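PDB 6JU8: tyrosinase from Aspergillus oryzae, which probably oxidises L-tyrosine and L-dopa to L-dopaquinone with molecular oxygen, using a pair of copper ions held by histidines in its central tyrosinase domain. Local coordinates for residues Asp151-Ala156 with Asp285-Leu290; Trp270-Asp275 with Leu328-Asn333; Gly358-Val363 with Ala367-Phe372. The protein carries 1 engineered substitution. All blocks are in the same frame, centred on the assembly; numbering follows the deposited sequence.

Contact 1: Asp151-Ala156 with Asp285-Leu290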
loop_
_atom_site.group_PDB
_atom_site.type_symbol
_atom_site.label_atom_id
_atom_site.label_comp_id
_atom_site.label_asym_id
_atom_site.label_seq_id
_atom_site.Cartn_x
_atom_site.Cartn_y
_atom_site.Cartn_z
ATOM N N ASP A 151 -16.292 -6.509 -11.818
ATOM C CA ASP A 151 -16.880 -7.843 -11.707
ATOM C C ASP A 151 -16.171 -8.625 -10.609
ATOM O O ASP A 151 -15.198 -9.354 -10.827
ATOM C CB ASP A 151 -16.840 -8.597 -13.040
ATOM C CG ASP A 151 -17.839 -9.759 -12.998
ATOM O OD1 ASP A 151 -18.185 -10.220 -11.899
ATOM O OD2 ASP A 151 -18.288 -10.163 -14.094
ATOM N N PHE A 152 -16.669 -8.442 -9.386
ATOM C CA PHE A 152 -16.052 -9.069 -8.212
ATOM C C PHE A 152 -16.193 -10.591 -8.232
ATOM O O PHE A 152 -15.531 -11.275 -7.434
ATOM C CB PHE A 152 -16.568 -8.463 -6.899
ATOM C CG PHE A 152 -18.069 -8.493 -6.722
ATOM C CD1 PHE A 152 -18.746 -9.699 -6.568
ATOM C CD2 PHE A 152 -18.816 -7.317 -6.730
ATOM C CE1 PHE A 152 -20.137 -9.708 -6.411
ATOM C CE2 PHE A 152 -20.192 -7.299 -6.542
ATOM C CZ PHE A 152 -20.849 -8.519 -6.387
ATOM N N ALA A 153 -17.047 -11.144 -9.094
ATOM C CA ALA A 153 -17.315 -12.574 -9.140
ATOM C C ALA A 153 -16.666 -13.261 -10.333
ATOM O O ALA A 153 -16.811 -14.480 -10.468
ATOM C CB ALA A 153 -18.814 -12.802 -9.132
ATOM N N ARG A 154 -15.948 -12.540 -11.179
ATOM C CA ARG A 154 -15.311 -13.092 -12.366
ATOM C C ARG A 154 -13.820 -13.279 -12.102
ATOM O O ARG A 154 -13.163 -12.364 -11.603
ATOM C CB ARG A 154 -15.494 -12.130 -13.548
ATOM C CG ARG A 154 -14.947 -12.676 -14.872
ATOM C CD ARG A 154 -15.233 -11.655 -15.972
ATOM N NE ARG A 154 -14.767 -12.162 -17.255
ATOM C CZ ARG A 154 -14.533 -11.394 -18.316
ATOM N NH1 ARG A 154 -14.686 -10.087 -18.261
ATOM N NH2 ARG A 154 -14.118 -11.951 -19.441
ATOM N N PHE A 155 -13.250 -14.430 -12.438
ATOM C CA PHE A 155 -11.814 -14.613 -12.257
ATOM C C PHE A 155 -11.063 -13.629 -13.138
ATOM O O PHE A 155 -11.388 -13.486 -14.327
ATOM C CB PHE A 155 -11.447 -16.051 -12.651
ATOM C CG PHE A 155 -12.052 -17.088 -11.734
ATOM C CD1 PHE A 155 -12.057 -16.926 -10.353
ATOM C CD2 PHE A 155 -12.618 -18.241 -12.262
ATOM C CE1 PHE A 155 -12.572 -17.927 -9.551
ATOM C CE2 PHE A 155 -13.123 -19.256 -11.459
ATOM C CZ PHE A 155 -13.101 -19.097 -10.087
ATOM N N ALA A 156 -10.064 -12.938 -12.585
ATOM C CA ALA A 156 -9.252 -12.001 -13.343
ATOM C C ALA A 156 -8.479 -12.716 -14.447
ATOM O O ALA A 156 -8.016 -13.841 -14.263
ATOM C CB ALA A 156 -8.224 -11.333 -12.431
ATOM N N ASP A 285 -19.464 -18.641 -6.781
ATOM C CA ASP A 285 -20.630 -19.536 -6.736
ATOM C C ASP A 285 -21.826 -18.878 -6.075
ATOM O O ASP A 285 -22.979 -19.099 -6.472
ATOM C CB ASP A 285 -20.252 -20.846 -6.035
ATOM C CG ASP A 285 -21.409 -21.836 -6.160
ATOM O OD1 ASP A 285 -21.910 -22.058 -7.276
ATOM O OD2 ASP A 285 -21.786 -22.403 -5.134
ATOM N N MET A 286 -21.568 -18.090 -5.022
ATOM C CA MET A 286 -22.709 -17.417 -4.367
ATOM C C MET A 286 -23.410 -16.497 -5.346
ATOM O O MET A 286 -24.648 -16.378 -5.366
ATOM C CB MET A 286 -22.230 -16.633 -3.135
ATOM C CG MET A 286 -23.367 -16.253 -2.217
ATOM S SD MET A 286 -24.018 -17.650 -1.291
ATOM C CE MET A 286 -22.862 -17.639 0.098
ATOM N N THR A 287 -22.635 -15.823 -6.188
ATOM C CA THR A 287 -23.177 -14.917 -7.206
ATOM C C THR A 287 -23.936 -15.703 -8.252
ATOM O O THR A 287 -25.050 -15.337 -8.700
ATOM C CB THR A 287 -22.019 -14.094 -7.816
ATOM O OG1 THR A 287 -21.412 -13.325 -6.768
ATOM C CG2 THR A 287 -22.563 -13.108 -8.837
ATOM N N PHE A 288 -23.388 -16.828 -8.706
ATOM C CA PHE A 288 -24.101 -17.736 -9.605
ATOM C C PHE A 288 -25.440 -18.163 -9.036
ATOM O O PHE A 288 -26.461 -18.126 -9.732
ATOM C CB PHE A 288 -23.224 -18.957 -9.883
ATOM C CG PHE A 288 -23.856 -19.942 -10.847
ATOM C CD1 PHE A 288 -23.960 -19.688 -12.199
ATOM C CD2 PHE A 288 -24.375 -21.123 -10.353
ATOM C CE1 PHE A 288 -24.562 -20.597 -13.066
ATOM C CE2 PHE A 288 -24.933 -22.042 -11.213
ATOM C CZ PHE A 288 -25.036 -21.808 -12.581
ATOM N N ARG A 289 -25.458 -18.559 -7.763
ATOM C CA ARG A 289 -26.715 -18.981 -7.140
ATOM C C ARG A 289 -27.714 -17.822 -7.108
ATOM O O ARG A 289 -28.912 -18.021 -7.299
ATOM C CB ARG A 289 -26.397 -19.457 -5.716
ATOM C CG ARG A 289 -25.658 -20.797 -5.691
ATOM C CD ARG A 289 -25.324 -21.183 -4.251
ATOM N NE ARG A 289 -24.515 -22.400 -4.232
ATOM C CZ ARG A 289 -24.556 -23.340 -3.311
ATOM N NH1 ARG A 289 -25.362 -23.240 -2.263
ATOM N NH2 ARG A 289 -23.766 -24.396 -3.425
ATOM N N LEU A 290 -27.246 -16.599 -6.862
ATOM C CA LEU A 290 -28.131 -15.435 -6.827
ATOM C C LEU A 290 -28.857 -15.270 -8.144
ATOM O O LEU A 290 -30.046 -14.942 -8.187
ATOM C CB LEU A 290 -27.333 -14.158 -6.542
ATOM C CG LEU A 290 -28.188 -12.874 -6.527
ATOM C CD1 LEU A 290 -29.135 -12.843 -5.345
ATOM C CD2 LEU A 290 -27.281 -11.647 -6.541
#

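Contact 2: Trp270-Asp275 with Leu328-Asn333. With CU (copper (II) ion), chain D.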
loop_
_atom_site.group_PDB
_atom_site.type_symbol
_atom_site.label_atom_id
_atom_site.label_comp_id
_atom_site.label_asym_id
_atom_site.label_seq_id
_atom_site.Cartn_x
_atom_site.Cartn_y
_atom_site.Cartn_z
ATOM N N TRP A 270 -17.635 -15.291 4.921
ATOM C CA TRP A 270 -18.989 -14.760 5.041
ATOM C C TRP A 270 -19.293 -14.410 6.494
ATOM O O TRP A 270 -18.957 -15.223 7.375
ATOM C CB TRP A 270 -20.034 -15.801 4.596
ATOM C CG TRP A 270 -19.748 -16.297 3.200
ATOM C CD1 TRP A 270 -19.170 -17.477 2.823
ATOM C CD2 TRP A 270 -20.045 -15.614 1.978
ATOM N NE1 TRP A 270 -19.082 -17.563 1.452
ATOM C CE2 TRP A 270 -19.615 -16.427 0.912
ATOM C CE3 TRP A 270 -20.647 -14.379 1.714
ATOM C CZ2 TRP A 270 -19.763 -16.035 -0.420
ATOM C CZ3 TRP A 270 -20.779 -14.009 0.380
ATOM C CH2 TRP A 270 -20.347 -14.815 -0.669
ATOM N N TYR A 271 -19.940 -13.287 6.774
ATOM C CA TYR A 271 -20.239 -12.967 8.178
ATOM C C TYR A 271 -21.493 -13.695 8.670
ATOM O O TYR A 271 -21.679 -13.901 9.882
ATOM C CB TYR A 271 -20.340 -11.461 8.424
ATOM C CG TYR A 271 -21.518 -10.739 7.803
ATOM C CD1 TYR A 271 -22.781 -10.746 8.384
ATOM C CD2 TYR A 271 -21.354 -10.044 6.607
ATOM C CE1 TYR A 271 -23.874 -10.091 7.821
ATOM C CE2 TYR A 271 -22.426 -9.392 6.038
ATOM C CZ TYR A 271 -23.673 -9.408 6.636
ATOM O OH TYR A 271 -24.723 -8.738 6.031
ATOM N N GLN A 272 -22.367 -14.092 7.756
ATOM C CA GLN A 272 -23.598 -14.775 8.156
ATOM C C GLN A 272 -23.317 -16.188 8.668
ATOM O O GLN A 272 -22.318 -16.803 8.301
ATOM C CB GLN A 272 -24.546 -14.844 6.960
ATOM C CG GLN A 272 -25.163 -13.526 6.530
ATOM C CD GLN A 272 -24.273 -12.809 5.529
ATOM O OE1 GLN A 272 -23.114 -13.162 5.289
ATOM N NE2 GLN A 272 -24.806 -11.743 4.965
ATOM N N ASN A 273 -24.220 -16.661 9.528
ATOM C CA ASN A 273 -24.218 -18.040 10.012
ATOM C C ASN A 273 -24.651 -18.982 8.892
ATOM O O ASN A 273 -25.820 -18.923 8.496
ATOM C CB ASN A 273 -25.165 -18.129 11.200
ATOM C CG ASN A 273 -25.458 -19.525 11.697
ATOM O OD1 ASN A 273 -24.739 -20.470 11.369
ATOM N ND2 ASN A 273 -26.513 -19.654 12.501
ATOM N N LEU A 274 -23.753 -19.810 8.376
ATOM C CA LEU A 274 -24.078 -20.735 7.289
ATOM C C LEU A 274 -24.238 -22.162 7.814
ATOM O O LEU A 274 -24.192 -23.170 7.096
ATOM C CB LEU A 274 -23.055 -20.665 6.165
ATOM C CG LEU A 274 -22.883 -19.340 5.414
ATOM C CD1 LEU A 274 -22.016 -19.514 4.156
ATOM C CD2 LEU A 274 -24.214 -18.699 5.042
ATOM N N ASP A 275 -24.440 -22.289 9.124
ATOM C CA ASP A 275 -24.633 -23.621 9.702
ATOM C C ASP A 275 -25.808 -24.283 8.994
ATOM O O ASP A 275 -26.870 -23.674 8.807
ATOM C CB ASP A 275 -24.841 -23.492 11.209
ATOM C CG ASP A 275 -24.723 -24.751 12.024
ATOM O OD1 ASP A 275 -24.017 -25.708 11.636
ATOM O OD2 ASP A 275 -25.349 -24.803 13.116
ATOM N N LEU A 328 -28.949 -10.307 -2.763
ATOM C CA LEU A 328 -28.042 -9.341 -3.356
ATOM C C LEU A 328 -27.377 -8.426 -2.329
ATOM O O LEU A 328 -26.164 -8.165 -2.351
ATOM C CB LEU A 328 -28.838 -8.445 -4.321
ATOM C CG LEU A 328 -28.050 -7.304 -4.974
ATOM C CD1 LEU A 328 -27.174 -7.864 -6.092
ATOM C CD2 LEU A 328 -29.009 -6.246 -5.503
ATOM N N GLU A 329 -28.174 -7.914 -1.382
ATOM C CA GLU A 329 -27.636 -6.949 -0.427
ATOM C C GLU A 329 -26.633 -7.633 0.505
ATOM O O GLU A 329 -25.584 -7.049 0.797
ATOM C CB GLU A 329 -28.766 -6.325 0.387
ATOM C CG GLU A 329 -28.296 -5.195 1.285
ATOM C CD GLU A 329 -29.421 -4.453 1.976
ATOM O OE1 GLU A 329 -30.593 -4.887 1.979
ATOM O OE2 GLU A 329 -29.092 -3.409 2.575
ATOM N N ALA A 330 -26.936 -8.844 0.950
ATOM C CA ALA A 330 -26.038 -9.605 1.827
ATOM C C ALA A 330 -24.721 -9.888 1.122
ATOM O O ALA A 330 -23.637 -9.793 1.713
ATOM C CB ALA A 330 -26.747 -10.890 2.266
ATOM N N ILE A 331 -24.768 -10.323 -0.145
ATOM C CA ILE A 331 -23.518 -10.551 -0.872
ATOM C C ILE A 331 -22.723 -9.248 -0.922
ATOM O O ILE A 331 -21.525 -9.179 -0.641
ATOM C CB ILE A 331 -23.745 -11.091 -2.294
ATOM C CG1 ILE A 331 -24.368 -12.498 -2.259
ATOM C CG2 ILE A 331 -22.450 -11.090 -3.087
ATOM C CD1 ILE A 331 -24.739 -13.052 -3.623
ATOM N N HIS A 332 -23.399 -8.172 -1.324
ATOM C CA HIS A 332 -22.803 -6.843 -1.413
ATOM C C HIS A 332 -22.161 -6.413 -0.102
ATOM O O HIS A 332 -21.099 -5.774 -0.133
ATOM C CB HIS A 332 -23.899 -5.865 -1.840
ATOM C CG HIS A 332 -23.886 -4.510 -1.211
ATOM N ND1 HIS A 332 -24.429 -4.240 0.035
ATOM C CD2 HIS A 332 -23.449 -3.320 -1.687
ATOM C CE1 HIS A 332 -24.305 -2.946 0.290
ATOM N NE2 HIS A 332 -23.702 -2.344 -0.745
ATOM N N ASN A 333 -22.763 -6.726 1.041
ATOM C CA ASN A 333 -22.230 -6.344 2.359
ATOM C C ASN A 333 -20.924 -7.065 2.613
ATOM O O ASN A 333 -19.966 -6.465 3.124
ATOM C CB ASN A 333 -23.244 -6.753 3.433
ATOM C CG ASN A 333 -24.499 -5.904 3.503
ATOM O OD1 ASN A 333 -24.628 -4.911 2.811
ATOM N ND2 ASN A 333 -25.439 -6.366 4.328
HETATM CU CU CU D . -22.464 -0.574 -1.043
HETATM O O HOH W 1 -23.726 0.943 0.082
#

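Contact 3: Gly358-Val363 with Ala367-Phe372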
loop_
_atom_site.group_PDB
_atom_site.type_symbol
_atom_site.label_atom_id
_atom_site.label_comp_id
_atom_site.label_asym_id
_atom_site.label_seq_id
_atom_site.Cartn_x
_atom_site.Cartn_y
_atom_site.Cartn_z
ATOM N N GLY A 358 -10.828 -0.554 7.132
ATOM C CA GLY A 358 -10.749 0.560 6.177
ATOM C C GLY A 358 -12.142 0.918 5.678
ATOM O O GLY A 358 -13.150 0.313 6.007
ATOM N N HIS A 359 -12.156 1.972 4.863
ATOM C CA HIS A 359 -13.372 2.710 4.576
ATOM C C HIS A 359 -14.488 1.838 4.022
ATOM O O HIS A 359 -15.645 1.995 4.425
ATOM C CB HIS A 359 -13.057 3.872 3.604
ATOM C CG HIS A 359 -12.284 4.945 4.347
ATOM N ND1 HIS A 359 -10.975 4.746 4.757
ATOM C CD2 HIS A 359 -12.605 6.190 4.759
ATOM C CE1 HIS A 359 -10.569 5.812 5.417
ATOM N NE2 HIS A 359 -11.528 6.722 5.434
ATOM N N MET A 360 -14.172 0.955 3.070
ATOM C CA MET A 360 -15.235 0.224 2.396
ATOM C C MET A 360 -16.065 -0.654 3.329
ATOM O O MET A 360 -17.188 -1.042 2.964
ATOM C CB MET A 360 -14.710 -0.593 1.209
ATOM C CG MET A 360 -14.640 0.242 -0.070
ATOM S SD MET A 360 -16.268 0.474 -0.844
ATOM C CE MET A 360 -16.536 -1.174 -1.517
ATOM N N SER A 361 -15.562 -0.996 4.511
ATOM C CA SER A 361 -16.377 -1.858 5.388
ATOM C C SER A 361 -17.320 -1.075 6.274
ATOM O O SER A 361 -18.096 -1.698 7.006
ATOM C CB SER A 361 -15.491 -2.724 6.288
ATOM O OG SER A 361 -14.929 -1.903 7.305
ATOM N N SER A 362 -17.295 0.239 6.208
ATOM C CA SER A 362 -18.056 1.055 7.154
ATOM C C SER A 362 -19.051 1.906 6.383
ATOM O O SER A 362 -18.686 2.802 5.603
ATOM C CB SER A 362 -17.053 1.932 7.924
ATOM O OG SER A 362 -17.758 2.875 8.705
ATOM N N VAL A 363 -20.351 1.643 6.556
ATOM C CA VAL A 363 -21.374 2.368 5.778
ATOM C C VAL A 363 -21.175 3.871 5.836
ATOM O O VAL A 363 -21.263 4.527 4.784
ATOM C CB VAL A 363 -22.790 1.996 6.252
ATOM C CG1 VAL A 363 -23.838 2.979 5.753
ATOM C CG2 VAL A 363 -23.130 0.591 5.749
ATOM N N ALA A 367 -18.377 5.297 0.759
ATOM C CA ALA A 367 -18.462 5.958 -0.549
ATOM C C ALA A 367 -17.258 6.838 -0.834
ATOM O O ALA A 367 -17.041 7.208 -1.993
ATOM C CB ALA A 367 -19.775 6.740 -0.647
ATOM N N TYR A 368 -16.414 7.135 0.164
ATOM C CA TYR A 368 -15.212 7.933 -0.105
ATOM C C TYR A 368 -14.208 7.136 -0.913
ATOM O O TYR A 368 -13.396 7.711 -1.645
ATOM C CB TYR A 368 -14.596 8.515 1.198
ATOM C CG TYR A 368 -15.563 9.533 1.738
ATOM C CD1 TYR A 368 -15.673 10.788 1.172
ATOM C CD2 TYR A 368 -16.415 9.222 2.786
ATOM C CE1 TYR A 368 -16.593 11.715 1.663
ATOM C CE2 TYR A 368 -17.346 10.132 3.255
ATOM C CZ TYR A 368 -17.438 11.382 2.708
ATOM O OH TYR A 368 -18.359 12.301 3.138
ATOM N N ASP A 369 -14.223 5.800 -0.801
ATOM C CA ASP A 369 -13.242 5.015 -1.550
ATOM C C ASP A 369 -13.707 4.911 -2.993
ATOM O O ASP A 369 -14.841 4.428 -3.197
ATOM C CB ASP A 369 -13.095 3.620 -0.938
ATOM C CG ASP A 369 -11.945 2.840 -1.565
ATOM O OD1 ASP A 369 -11.800 2.942 -2.816
ATOM O OD2 ASP A 369 -11.241 2.113 -0.823
ATOM N N PRO A 370 -12.939 5.328 -3.982
ATOM C CA PRO A 370 -13.431 5.292 -5.371
ATOM C C PRO A 370 -13.895 3.929 -5.851
ATOM O O PRO A 370 -14.693 3.862 -6.800
ATOM C CB PRO A 370 -12.196 5.776 -6.170
ATOM C CG PRO A 370 -11.517 6.720 -5.202
ATOM C CD PRO A 370 -11.601 6.006 -3.866
ATOM N N ILE A 371 -13.418 2.813 -5.278
ATOM C CA ILE A 371 -13.946 1.517 -5.692
ATOM C C ILE A 371 -15.421 1.337 -5.331
ATOM O O ILE A 371 -16.101 0.489 -5.924
ATOM C CB ILE A 371 -13.117 0.346 -5.131
ATOM C CG1 ILE A 371 -13.328 -0.912 -5.986
ATOM C CG2 ILE A 371 -13.389 0.125 -3.653
ATOM C CD1 ILE A 371 -12.502 -2.106 -5.560
ATOM N N PHE A 372 -15.933 2.087 -4.358
ATOM C CA PHE A 372 -17.341 2.033 -3.973
ATOM C C PHE A 372 -18.230 2.029 -5.211
ATOM O O PHE A 372 -19.175 1.242 -5.350
ATOM C CB PHE A 372 -17.687 3.244 -3.093
ATOM C CG PHE A 372 -19.158 3.354 -2.774
ATOM C CD1 PHE A 372 -20.010 4.037 -3.634
ATOM C CD2 PHE A 372 -19.668 2.773 -1.614
ATOM C CE1 PHE A 372 -21.367 4.120 -3.341
ATOM C CE2 PHE A 372 -21.002 2.866 -1.304
ATOM C CZ PHE A 372 -21.838 3.553 -2.178
HETATM O O HOH W 2 -11.685 0.962 1.657
HETATM O O HOH W 3 -20.297 6.466 2.867
#

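Contact 1: Asp151-Ala156 with Asp285-Leu290
A type I beta turn, Asp151 to Arg154, meets helix 283-292 here through Phe152, Ala153 and Thr287, inside the central domain of the tyrosinase family. The turn is doubly defined: Arg154 N bonds to Asp151 O, and Ala153 N reaches back to Asp151 OD1 at 3.2 Å, which makes an Asx turn. That carboxylate oxygen is met on its anti side, while OD2 of the same group bonds to Tyr456 OH in helix 448-456. The nearest backbones are those of Ala153 and Thr287, with CA atoms 6.6 Å apart, a spacing that a methyl and a short branched side chain fill. Ala153 CB points at the helix and touches all three side-chain atoms of Thr287, lying 3.7 Å from Thr287 CB and 3.8 Å from Thr287 CG2. With CG2 anti to its own backbone N, Thr287 keeps OG1 beside that nitrogen (chi1 -61°), where the hydroxyl bonds to Leu283 O one helical turn earlier. The hydroxyl is therefore satisfied within its helix, and no hydrogen bond crosses between the segments. Phe152 adds a ring edge; its side chain lies about 6 Å from that of His332, a copper ligand, and packs on Asn378, Ile379 and Leu382 of helix 371-389. Thr287 OG1 sits near the plane of this ring, 3.9 Å from Phe152 CE1 and 3.6 Å from Ala153 CB.

Contact 2: Trp270-Asp275 with Leu328-Asn333
Tyr271 reaches Asn333 on helix 328-340 with one side of its ring and its hydroxyl. From CB, which points toward the helix, chi1 of 68° sets CG between the backbone N and the carbonyl carbon, and the ring directed this way presents CE2 and OH to Asn333. CE2 lies 3.8 Å from Asn333 CB, which sits at the ring edge and in its plane. At the tip, OH accepts a nearly straight bond from Asn333 ND2 (3.0 Å, N-H...O angle 173°), lying in the plane of that amide; Tyr271 OH also bonds to Glu311 OE1. Ring and amide planes differ by only 23°. Over the ring centre, Gln272 CD rests 3.5 Å above the plane: the glutamine chain bends at chi2 and folds its amide across the tyrosine face. From there Gln272 NE2 comes within 3.4 Å of Ala330 CB, while its polar partners are Glu311 OE2 for NE2 and Asn334 ND2 for OE1. The residue before Asn333 is a copper ligand. His332 ND1 donates to Glu329 O at 3.1 Å, in the carbonyl plane and on a lone pair, with a weak second bond to Asn333 OD1, which would fix the ring's rotation. His332 NE2 then binds copper at 2.2 Å; His336, His376 and a water complete the set. Such a histidine-bearing helix belongs to the dinuclear copper site of tyrosinases.

Contact 3: Gly358-Val363 with Ala367-Phe372
The 3-10 segment 359-361 and the turn leading into helix 371-389 come closest at Met360 and Asp369, whose CA atoms are 6.5 Å apart, with no direct hydrogen bond between the two segments. Met360 spans the gap. Its chain is bent at both chi2 and chi3 (-77° and -73°), which curls CG, SD and CE over three residues of the other segment, crossing each side chain at about a right angle. Met360 CG lies 3.8 Å from both Asp369 CB and Ile371 CG2, the latter also touching the terminal methyl. The sulfur approaches Phe372 beside its backbone, SD to CA 3.7 Å, and makes a Met-aromatic contact at the ring edge: SD is 5.4 Å from the ring centroid and 79° off the normal. One face of the Phe372 ring lies against Ala367 CA, offset toward the rim. The ring also meets His71 edge-to-face and the ring of His376; these two histidines bind different copper ions.

Asp369 caps the helix: OD1 accepts from Ile371 N at 2.9 Å, on the anti side. Its OD2 forms a salt bridge with Lys239 NZ, outside both segments, and accepts a hydrogen bond from a water that itself accepts from Met360 N; a second water links Val363 O to Ala367 N. Met360 O, in turn, bonds to ND1 of the copper ligand His336. Apolar sulfur packing thus carries the direct contact, while the Asp369 carboxylate and Met360 N are held by other partners, consistent with second-shell positioning of the copper histidines.

Contacts 1 and 3 are buried, whereas contact 2 is only partly so, with Tyr271 exposed; it is also the one joined by a direct hydrogen bond. Contact 1 relies on a methyl and a ring edge, contact 3 on a thioether with bridging waters. Contacts 1 and 2 interlock, their segments alternating along the chain: Met286 CE packs 3.5 Å from Trp270 CZ2, and Leu290 and Met286 meet Ile331, so helices 283-292 and 328-340 lie together. Contact 3 touches neither. Contact 2 holds a copper ligand, contact 3 packs against ligands, and contact 1 stands farther back, with the Phe152 side chain about 9 Å from a copper ion.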